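PDB 3G79: NDP-N-acetyl-D-galactosaminuronic acid dehydrogenase from Methanosarcina mazei Go1, which probably oxidises UDP-N-acetyl-D-mannosamine to the corresponding uronic acid with two NAD+. Local coordinates for residues Glu409-Val420 with Val438-Gly449; Met351-Ala362 with Thr373-Cys382. One frame throughout, in Å; residues are numbered along the deposited sequence.

Interaction 1 (409-420 with 438-449) and interaction 2 (351-362 with 373-382) lie within the family's UDP-binding domain, their centres about 12 Å apart. Both build on one parallel sheet: strands 355-359 and 417-420 are neighbours in it, so interaction 1 adds the strand pair 417-420/445-448 while interaction 2 packs helix 375-385 against the sheet. The seam between them is backbone bonding, with Asp-416 N 2.6 Å from Lys-355 O and Leu-359 N 2.8 Å from Val-419 O, both probable hydrogen bonds. Val-356 also touches Val-419, joining the two contacts through side chains.

Interaction 1 of 2, residues Glu409-Val420 with Val438-Gly449; sequences EEVVRNADAIVV and VSAKANPVIIDG
Ile-446 reaches across to Ile-418 with its CD1, which meets CG2 of Ile-418 and also approaches CG2 of Val-420 at 4.1 Å. CG1 of Ile-446 is anti to the backbone N (chi1 -179°), and the turn at chi2 then carries CD1 toward Ile-418. On the other face of the sheet Ala-417 CB touches Val-445 CG1 at 3.6 Å, and Val-419 lies alongside Ile-447, both pointing the same way. Beneath these side chains strands 417-420 and 445-448 run in the same direction, 13° apart, joined by five backbone hydrogen bonds; Val-420 N to Ile-447 O at 2.7 Å is one of them.

Before the strands, the ends of two helices meet. Val-438 CG1 packs on Val-412 CG1 at 3.7 Å, the side chains crossing at about a right angle, and Asn-414 N donates to Val-438 O at 3.1 Å. Lys-441, bent at chi2 and chi3, brings NZ to 2.8 Å from Asn-414 O, above the carbonyl plane rather than on a lone pair. The same ammonium forms a long salt bridge with Asp-416 OD1 (3.9 Å), while Asp-416 OD2 accepts from Lys-355 N and so ties this corner to the next strand.

Asp-448 turns its carboxylate to the following loop, where Arg-450 N and Ile-453 N donate to it. With helix 432-439 in the connection, the two strands form a beta-alpha-beta crossover, consistent with a Rossmann-like UDP-binding domain. Val-445 and Ile-447 pack against helix 321-345, and strand 417-420 lies between strands 355-359 and 445-448 in the parallel sheet.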
loop_
_atom_site.group_PDB
_atom_site.type_symbol
_atom_site.label_atom_id
_atom_site.label_comp_id
_atom_site.label_asym_id
_atom_site.label_seq_id
_atom_site.Cartn_x
_atom_site.Cartn_y
_atom_site.Cartn_z
ATOM N N GLU A 409 23.203 28.410 13.621
ATOM C CA GLU A 409 23.745 28.893 14.894
ATOM C C GLU A 409 22.788 29.875 15.560
ATOM O O GLU A 409 22.489 29.764 16.758
ATOM C CB GLU A 409 25.127 29.543 14.663
ATOM C CG GLU A 409 26.027 29.725 15.905
ATOM C CD GLU A 409 25.657 30.930 16.784
ATOM O OE1 GLU A 409 25.144 31.948 16.265
ATOM O OE2 GLU A 409 25.893 30.862 18.019
ATOM N N GLU A 410 22.296 30.840 14.792
ATOM C CA GLU A 410 21.498 31.867 15.442
ATOM C C GLU A 410 20.153 31.269 15.849
ATOM O O GLU A 410 19.648 31.527 16.925
ATOM C CB GLU A 410 21.454 33.201 14.638
ATOM C CG GLU A 410 20.395 33.400 13.573
ATOM C CD GLU A 410 20.268 34.889 13.137
ATOM O OE1 GLU A 410 19.161 35.290 12.693
ATOM O OE2 GLU A 410 21.266 35.656 13.246
ATOM N N VAL A 411 19.625 30.407 14.995
ATOM C CA VAL A 411 18.386 29.696 15.272
ATOM C C VAL A 411 18.507 28.764 16.480
ATOM O O VAL A 411 17.619 28.720 17.317
ATOM C CB VAL A 411 17.915 28.934 14.055
ATOM C CG1 VAL A 411 16.794 27.983 14.446
ATOM C CG2 VAL A 411 17.449 29.914 12.997
ATOM N N VAL A 412 19.623 28.063 16.589
ATOM C CA VAL A 412 19.791 27.088 17.655
ATOM C C VAL A 412 20.263 27.689 18.976
ATOM O O VAL A 412 19.997 27.125 20.036
ATOM C CB VAL A 412 20.686 25.913 17.190
ATOM C CG1 VAL A 412 21.224 25.090 18.349
ATOM C CG2 VAL A 412 19.910 25.050 16.306
ATOM N N ARG A 413 20.929 28.840 18.932
ATOM C CA ARG A 413 21.487 29.400 20.163
ATOM C C ARG A 413 20.427 29.699 21.216
ATOM O O ARG A 413 19.391 30.288 20.920
ATOM C CB ARG A 413 22.435 30.587 19.905
ATOM C CG ARG A 413 21.842 31.967 19.964
ATOM C CD ARG A 413 22.948 32.983 20.107
ATOM N NE ARG A 413 22.551 34.255 19.510
ATOM C CZ ARG A 413 22.930 34.677 18.304
ATOM N NH1 ARG A 413 22.507 35.855 17.853
ATOM N NH2 ARG A 413 23.743 33.941 17.549
ATOM N N ASN A 414 20.684 29.221 22.430
ATOM C CA ASN A 414 19.786 29.412 23.571
ATOM C C ASN A 414 18.440 28.654 23.501
ATOM O O ASN A 414 17.554 28.868 24.323
ATOM C CB ASN A 414 19.605 30.915 23.844
ATOM C CG ASN A 414 20.925 31.596 24.185
ATOM O OD1 ASN A 414 21.803 30.979 24.785
ATOM N ND2 ASN A 414 21.078 32.858 23.797
ATOM N N ALA A 415 18.300 27.745 22.544
ATOM C CA ALA A 415 17.033 27.053 22.348
ATOM C C ALA A 415 16.780 25.918 23.350
ATOM O O ALA A 415 17.654 25.115 23.623
ATOM C CB ALA A 415 16.927 26.551 20.937
ATOM N N ASP A 416 15.569 25.871 23.892
ATOM C CA ASP A 416 15.167 24.800 24.817
ATOM C C ASP A 416 14.921 23.490 24.088
ATOM O O ASP A 416 15.340 22.448 24.562
ATOM C CB ASP A 416 13.935 25.209 25.640
ATOM C CG ASP A 416 14.218 26.405 26.529
ATOM O OD1 ASP A 416 14.744 26.207 27.639
ATOM O OD2 ASP A 416 13.938 27.551 26.121
ATOM N N ALA A 417 14.263 23.556 22.931
ATOM C CA ALA A 417 13.997 22.377 22.117
ATOM C C ALA A 417 14.551 22.528 20.716
ATOM O O ALA A 417 14.418 23.588 20.123
ATOM C CB ALA A 417 12.518 22.119 22.051
ATOM N N ILE A 418 15.193 21.477 20.204
ATOM C CA ILE A 418 15.601 21.423 18.818
ATOM C C ILE A 418 14.719 20.383 18.110
ATOM O O ILE A 418 14.705 19.188 18.478
ATOM C CB ILE A 418 17.103 21.097 18.655
ATOM C CG1 ILE A 418 17.971 22.191 19.235
ATOM C CG2 ILE A 418 17.482 20.920 17.176
ATOM C CD1 ILE A 418 19.248 21.670 19.797
ATOM N N VAL A 419 13.993 20.851 17.098
ATOM C CA VAL A 419 12.909 20.096 16.483
ATOM C C VAL A 419 13.097 19.969 14.955
ATOM O O VAL A 419 13.185 20.961 14.238
ATOM C CB VAL A 419 11.570 20.733 16.830
ATOM C CG1 VAL A 419 10.438 19.887 16.331
ATOM C CG2 VAL A 419 11.461 20.887 18.360
ATOM N N VAL A 420 13.196 18.737 14.474
ATOM C CA VAL A 420 13.642 18.507 13.099
ATOM C C VAL A 420 12.412 18.132 12.252
ATOM O O VAL A 420 11.729 17.159 12.576
ATOM C CB VAL A 420 14.752 17.401 13.059
ATOM C CG1 VAL A 420 15.186 17.134 11.652
ATOM C CG2 VAL A 420 15.988 17.806 13.895
ATOM N N VAL A 438 25.748 25.326 21.447
ATOM C CA VAL A 438 25.042 26.472 20.928
ATOM C C VAL A 438 23.711 26.658 21.655
ATOM O O VAL A 438 23.402 27.753 22.100
ATOM C CB VAL A 438 24.861 26.347 19.454
ATOM C CG1 VAL A 438 24.033 27.492 18.960
ATOM C CG2 VAL A 438 26.224 26.378 18.784
ATOM N N SER A 439 22.936 25.589 21.817
ATOM C CA SER A 439 21.721 25.691 22.615
ATOM C C SER A 439 22.097 26.148 24.028
ATOM O O SER A 439 21.319 26.835 24.703
ATOM C CB SER A 439 20.944 24.357 22.658
ATOM O OG SER A 439 21.502 23.420 23.579
ATOM N N ALA A 440 23.314 25.801 24.460
ATOM C CA ALA A 440 23.682 25.912 25.873
ATOM C C ALA A 440 22.564 25.096 26.541
ATOM O O ALA A 440 21.725 24.544 25.827
ATOM C CB ALA A 440 23.715 27.380 26.326
ATOM N N LYS A 441 22.550 24.931 27.852
ATOM C CA LYS A 441 21.431 24.201 28.488
ATOM C C LYS A 441 21.746 23.138 29.520
ATOM O O LYS A 441 21.310 23.243 30.684
ATOM C CB LYS A 441 20.444 23.658 27.488
ATOM C CG LYS A 441 19.138 24.397 27.462
ATOM C CD LYS A 441 19.299 25.911 27.542
ATOM C CE LYS A 441 18.375 26.538 26.563
ATOM N NZ LYS A 441 18.134 27.943 26.851
ATOM N N ALA A 442 22.492 22.122 29.139
ATOM C CA ALA A 442 22.744 21.037 30.095
ATOM C C ALA A 442 21.920 19.864 29.659
ATOM O O ALA A 442 22.460 18.854 29.218
ATOM C CB ALA A 442 22.375 21.441 31.523
ATOM N N ASN A 443 20.609 20.005 29.738
ATOM C CA ASN A 443 19.757 19.022 29.119
ATOM C C ASN A 443 18.903 19.624 28.039
ATOM O O ASN A 443 17.704 19.873 28.271
ATOM C CB ASN A 443 18.897 18.351 30.156
ATOM C CG ASN A 443 19.710 17.570 31.144
ATOM O OD1 ASN A 443 19.503 17.688 32.344
ATOM N ND2 ASN A 443 20.642 16.764 30.655
ATOM N N PRO A 444 19.508 19.870 26.856
ATOM C CA PRO A 444 18.712 20.328 25.746
ATOM C C PRO A 444 17.912 19.198 25.157
ATOM O O PRO A 444 18.284 18.012 25.254
ATOM C CB PRO A 444 19.730 20.850 24.739
ATOM C CG PRO A 444 20.994 20.243 25.081
ATOM C CD PRO A 444 20.902 19.626 26.452
ATOM N N VAL A 445 16.800 19.610 24.562
ATOM C CA VAL A 445 15.777 18.744 24.063
ATOM C C VAL A 445 15.902 18.750 22.545
ATOM O O VAL A 445 15.954 19.829 21.946
ATOM C CB VAL A 445 14.430 19.297 24.534
ATOM C CG1 VAL A 445 13.317 18.973 23.543
ATOM C CG2 VAL A 445 14.094 18.788 25.984
ATOM N N ILE A 446 16.011 17.553 21.945
ATOM C CA ILE A 446 15.927 17.359 20.486
ATOM C C ILE A 446 14.761 16.425 20.151
ATOM O O ILE A 446 14.669 15.352 20.707
ATOM C CB ILE A 446 17.294 16.848 19.850
ATOM C CG1 ILE A 446 17.201 16.685 18.335
ATOM C CG2 ILE A 446 17.727 15.512 20.392
ATOM C CD1 ILE A 446 17.882 17.750 17.582
ATOM N N ILE A 447 13.889 16.853 19.234
ATOM C CA ILE A 447 12.728 16.063 18.718
ATOM C C ILE A 447 12.843 15.890 17.184
ATOM O O ILE A 447 12.884 16.885 16.443
ATOM C CB ILE A 447 11.374 16.780 19.033
ATOM C CG1 ILE A 447 10.949 16.620 20.498
ATOM C CG2 ILE A 447 10.255 16.094 18.327
ATOM C CD1 ILE A 447 11.718 17.314 21.489
ATOM N N ASP A 448 12.904 14.644 16.724
ATOM C CA ASP A 448 13.170 14.281 15.309
ATOM C C ASP A 448 11.951 13.788 14.552
ATOM O O ASP A 448 11.394 12.739 14.868
ATOM C CB ASP A 448 14.233 13.165 15.223
ATOM C CG ASP A 448 14.774 12.951 13.788
ATOM O OD1 ASP A 448 14.573 13.830 12.930
ATOM O OD2 ASP A 448 15.424 11.916 13.519
ATOM N N GLY A 449 11.557 14.525 13.523
ATOM C CA GLY A 449 10.386 14.176 12.727
ATOM C C GLY A 449 10.737 13.435 11.451
ATOM O O GLY A 449 9.853 12.884 10.757
#

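Interaction 2 of 2, residues Met351-Ala362 with Thr373-Cys382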
loop_
_atom_site.group_PDB
_atom_site.type_symbol
_atom_site.label_atom_id
_atom_site.label_comp_id
_atom_site.label_asym_id
_atom_site.label_seq_id
_atom_site.Cartn_x
_atom_site.Cartn_y
_atom_site.Cartn_z
ATOM N N MET A 351 6.143 24.425 27.522
ATOM C CA MET A 351 6.265 25.163 26.257
ATOM C C MET A 351 6.375 26.672 26.442
ATOM O O MET A 351 7.231 27.325 25.803
ATOM C CB MET A 351 5.130 24.805 25.287
ATOM C CG MET A 351 5.342 25.276 23.833
ATOM S SD MET A 351 6.860 24.698 23.028
ATOM C CE MET A 351 6.480 22.967 22.832
ATOM N N ASP A 352 5.545 27.223 27.321
ATOM C CA ASP A 352 5.501 28.671 27.549
ATOM C C ASP A 352 6.848 29.246 28.065
ATOM O O ASP A 352 7.428 28.744 29.038
ATOM C CB ASP A 352 4.348 29.027 28.507
ATOM C CG ASP A 352 4.125 30.535 28.656
ATOM O OD1 ASP A 352 4.694 31.363 27.892
ATOM O OD2 ASP A 352 3.359 30.905 29.575
ATOM N N GLY A 353 7.319 30.301 27.403
ATOM C CA GLY A 353 8.563 30.957 27.748
ATOM C C GLY A 353 9.802 30.250 27.243
ATOM O O GLY A 353 10.909 30.768 27.384
ATOM N N SER A 354 9.620 29.053 26.693
ATOM C CA SER A 354 10.731 28.269 26.159
ATOM C C SER A 354 11.002 28.668 24.716
ATOM O O SER A 354 10.082 29.018 23.982
ATOM C CB SER A 354 10.403 26.765 26.197
ATOM O OG SER A 354 9.729 26.409 27.384
ATOM N N LYS A 355 12.253 28.585 24.292
ATOM C CA LYS A 355 12.576 28.818 22.884
ATOM C C LYS A 355 12.698 27.492 22.099
ATOM O O LYS A 355 13.436 26.595 22.537
ATOM C CB LYS A 355 13.842 29.678 22.737
ATOM C CG LYS A 355 14.439 29.607 21.333
ATOM C CD LYS A 355 15.550 30.629 21.148
ATOM C CE LYS A 355 16.134 30.552 19.759
ATOM N NZ LYS A 355 17.190 31.595 19.577
ATOM N N VAL A 356 11.988 27.411 20.955
ATOM C CA VAL A 356 12.031 26.285 20.003
ATOM C C VAL A 356 12.769 26.635 18.696
ATOM O O VAL A 356 12.459 27.616 18.032
ATOM C CB VAL A 356 10.595 25.803 19.632
ATOM C CG1 VAL A 356 10.623 24.615 18.665
ATOM C CG2 VAL A 356 9.793 25.424 20.874
ATOM N N ALA A 357 13.757 25.834 18.332
ATOM C CA ALA A 357 14.433 25.959 17.024
ATOM C C ALA A 357 13.870 24.904 16.099
ATOM O O ALA A 357 14.066 23.681 16.307
ATOM C CB ALA A 357 15.968 25.807 17.143
ATOM N N MET A 358 13.111 25.401 15.127
ATOM C CA MET A 358 12.611 24.634 14.010
ATOM C C MET A 358 13.699 24.459 12.960
ATOM O O MET A 358 14.084 25.405 12.249
ATOM C CB MET A 358 11.409 25.348 13.408
ATOM C CG MET A 358 10.234 25.405 14.403
ATOM S SD MET A 358 8.644 25.679 13.688
ATOM C CE MET A 358 7.795 26.288 15.053
ATOM N N LEU A 359 14.204 23.237 12.866
ATOM C CA LEU A 359 15.144 22.889 11.818
ATOM C C LEU A 359 14.378 22.327 10.658
ATOM O O LEU A 359 14.031 21.157 10.642
ATOM C CB LEU A 359 16.117 21.848 12.336
ATOM C CG LEU A 359 17.388 22.366 13.011
ATOM C CD1 LEU A 359 17.111 23.448 14.029
ATOM C CD2 LEU A 359 18.094 21.162 13.625
ATOM N N GLY A 360 14.056 23.161 9.687
ATOM C CA GLY A 360 13.337 22.635 8.535
ATOM C C GLY A 360 11.950 23.203 8.354
ATOM O O GLY A 360 11.050 22.979 9.191
ATOM N N TRP A 361 11.792 23.944 7.253
ATOM C CA TRP A 361 10.524 24.533 6.872
ATOM C C TRP A 361 9.972 23.912 5.581
ATOM O O TRP A 361 8.775 23.656 5.499
ATOM C CB TRP A 361 10.680 26.039 6.725
ATOM C CG TRP A 361 9.409 26.745 6.421
ATOM C CD1 TRP A 361 9.030 27.226 5.228
ATOM C CD2 TRP A 361 8.353 27.062 7.340
ATOM N NE1 TRP A 361 7.815 27.848 5.330
ATOM C CE2 TRP A 361 7.378 27.762 6.621
ATOM C CE3 TRP A 361 8.159 26.850 8.704
ATOM C CZ2 TRP A 361 6.206 28.223 7.206
ATOM C CZ3 TRP A 361 7.012 27.315 9.283
ATOM C CH2 TRP A 361 6.048 28.000 8.542
ATOM N N ALA A 362 10.810 23.675 4.564
ATOM C CA ALA A 362 10.375 22.818 3.451
ATOM C C ALA A 362 10.094 21.414 3.983
ATOM O O ALA A 362 10.442 21.120 5.112
ATOM C CB ALA A 362 11.399 22.770 2.387
ATOM N N THR A 373 3.325 23.201 4.080
ATOM C CA THR A 373 4.276 22.551 5.004
ATOM C C THR A 373 3.584 22.128 6.254
ATOM O O THR A 373 2.938 22.939 6.873
ATOM C CB THR A 373 5.348 23.465 5.592
ATOM O OG1 THR A 373 5.393 24.739 4.924
ATOM C CG2 THR A 373 6.635 22.755 5.577
ATOM N N PRO A 374 3.762 20.869 6.651
ATOM C CA PRO A 374 3.301 20.472 7.972
ATOM C C PRO A 374 4.083 21.208 9.086
ATOM O O PRO A 374 3.703 21.113 10.270
ATOM C CB PRO A 374 3.522 18.954 7.996
ATOM C CG PRO A 374 4.603 18.695 6.941
ATOM C CD PRO A 374 4.445 19.776 5.921
ATOM N N SER A 375 5.122 21.970 8.719
ATOM C CA SER A 375 5.854 22.803 9.689
ATOM C C SER A 375 5.025 24.006 10.160
ATOM O O SER A 375 5.220 24.508 11.279
ATOM C CB SER A 375 7.182 23.301 9.102
ATOM O OG SER A 375 7.991 22.212 8.686
ATOM N N GLU A 376 4.109 24.469 9.311
ATOM C CA GLU A 376 3.266 25.596 9.688
ATOM C C GLU A 376 2.345 25.240 10.863
ATOM O O GLU A 376 2.484 25.834 11.914
ATOM C CB GLU A 376 2.494 26.158 8.501
ATOM C CG GLU A 376 1.826 27.452 8.773
ATOM C CD GLU A 376 1.643 28.271 7.508
ATOM O OE1 GLU A 376 0.847 29.237 7.540
ATOM O OE2 GLU A 376 2.315 27.972 6.487
ATOM N N PRO A 377 1.430 24.246 10.714
ATOM C CA PRO A 377 0.600 24.007 11.910
ATOM C C PRO A 377 1.408 23.714 13.173
ATOM O O PRO A 377 0.927 24.000 14.251
ATOM C CB PRO A 377 -0.288 22.822 11.522
ATOM C CG PRO A 377 0.453 22.126 10.413
ATOM C CD PRO A 377 1.187 23.216 9.674
ATOM N N TYR A 378 2.622 23.181 13.048
ATOM C CA TYR A 378 3.468 22.938 14.217
ATOM C C TYR A 378 3.923 24.246 14.810
ATOM O O TYR A 378 3.757 24.481 16.013
ATOM C CB TYR A 378 4.679 22.087 13.879
ATOM C CG TYR A 378 5.603 21.909 15.084
ATOM C CD1 TYR A 378 5.613 20.709 15.834
ATOM C CD2 TYR A 378 6.478 22.945 15.478
ATOM C CE1 TYR A 378 6.457 20.569 16.934
ATOM C CE2 TYR A 378 7.297 22.806 16.551
ATOM C CZ TYR A 378 7.282 21.619 17.300
ATOM O OH TYR A 378 8.148 21.515 18.390
ATOM N N ARG A 379 4.502 25.102 13.971
ATOM C CA ARG A 379 4.936 26.416 14.424
ATOM C C ARG A 379 3.799 27.137 15.132
ATOM O O ARG A 379 4.015 27.805 16.152
ATOM C CB ARG A 379 5.474 27.257 13.261
ATOM C CG ARG A 379 5.785 28.685 13.640
ATOM C CD ARG A 379 6.270 29.473 12.469
ATOM N NE ARG A 379 6.492 30.842 12.843
ATOM C CZ ARG A 379 5.626 31.855 12.727
ATOM N NH1 ARG A 379 4.388 31.699 12.244
ATOM N NH2 ARG A 379 6.008 33.061 13.130
ATOM N N ASP A 380 2.588 26.965 14.624
ATOM C CA ASP A 380 1.430 27.638 15.188
ATOM C C ASP A 380 1.045 27.173 16.578
ATOM O O ASP A 380 0.685 28.010 17.427
ATOM C CB ASP A 380 0.247 27.591 14.209
ATOM C CG ASP A 380 0.337 28.690 13.148
ATOM O OD1 ASP A 380 1.064 29.684 13.376
ATOM O OD2 ASP A 380 -0.313 28.575 12.089
ATOM N N LEU A 381 1.129 25.856 16.817
ATOM C CA LEU A 381 0.930 25.273 18.150
ATOM C C LEU A 381 1.918 25.815 19.178
ATOM O O LEU A 381 1.534 26.147 20.313
ATOM C CB LEU A 381 0.998 23.745 18.102
ATOM C CG LEU A 381 -0.191 23.059 17.393
ATOM C CD1 LEU A 381 0.116 21.615 17.049
ATOM C CD2 LEU A 381 -1.553 23.196 18.144
ATOM N N CYS A 382 3.180 25.951 18.805
ATOM C CA CYS A 382 4.130 26.453 19.775
ATOM C C CYS A 382 3.874 27.905 20.168
ATOM O O CYS A 382 3.957 28.252 21.341
ATOM C CB CYS A 382 5.523 26.340 19.245
ATOM S SG CYS A 382 5.889 24.681 18.817
#
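The indole of Trp-361 lies along the N-terminal part of helix 375-385, its six-membered ring bringing CE3 to 3.7 Å from Ser-375 CB and also touching Arg-379 CD and Glu-376 CA. With CG anti to the backbone N (chi1 -176°), the ring swings back from the strand end to the helix. Thr-373 OG1, hydrogen-bonded to Ala-370 O, is modelled over one indole face, though the placing of this side chain is less sure. Beside the ring, Ser-375 OG donates to Gly-360 O (3.2 Å), linking the loop after the strand to Ser-375 near the N-terminal end of the helix. Farther along, the extended Met-358 chain runs to the edge of the Tyr-378 ring beside Arg-379; the exact place of its methyl is doubtful, but the sulfur makes an oblique Met-aromatic contact, 5.1 Å from the ring centroid.

This is the strand-to-helix packing of a beta-alpha-beta unit, strand 355-359, helix 375-385 and strand 388-392, with strand and helix axes nearly antiparallel at 174°. Trp-361 also meets the ring of Tyr-399 edge-to-face. Replacing Trp-361 by an alanine is likely to open a gap beside Ser-375, Glu-376 and Arg-379 and to leave Tyr-399 without this ring partner.

Toward the other end the packing is looser: Met-351 SD stands 4.3 Å from Cys-382 SG, and Val-356 CG1 is 4.0 Å from Tyr-378 OH, a buried hydroxyl with no polar partner in the model. At the partly exposed margin, Glu-376 extends past the indole with its carboxylate 23° from the ring plane, and OE2 is hydrogen-bonded to Tyr-399 OH.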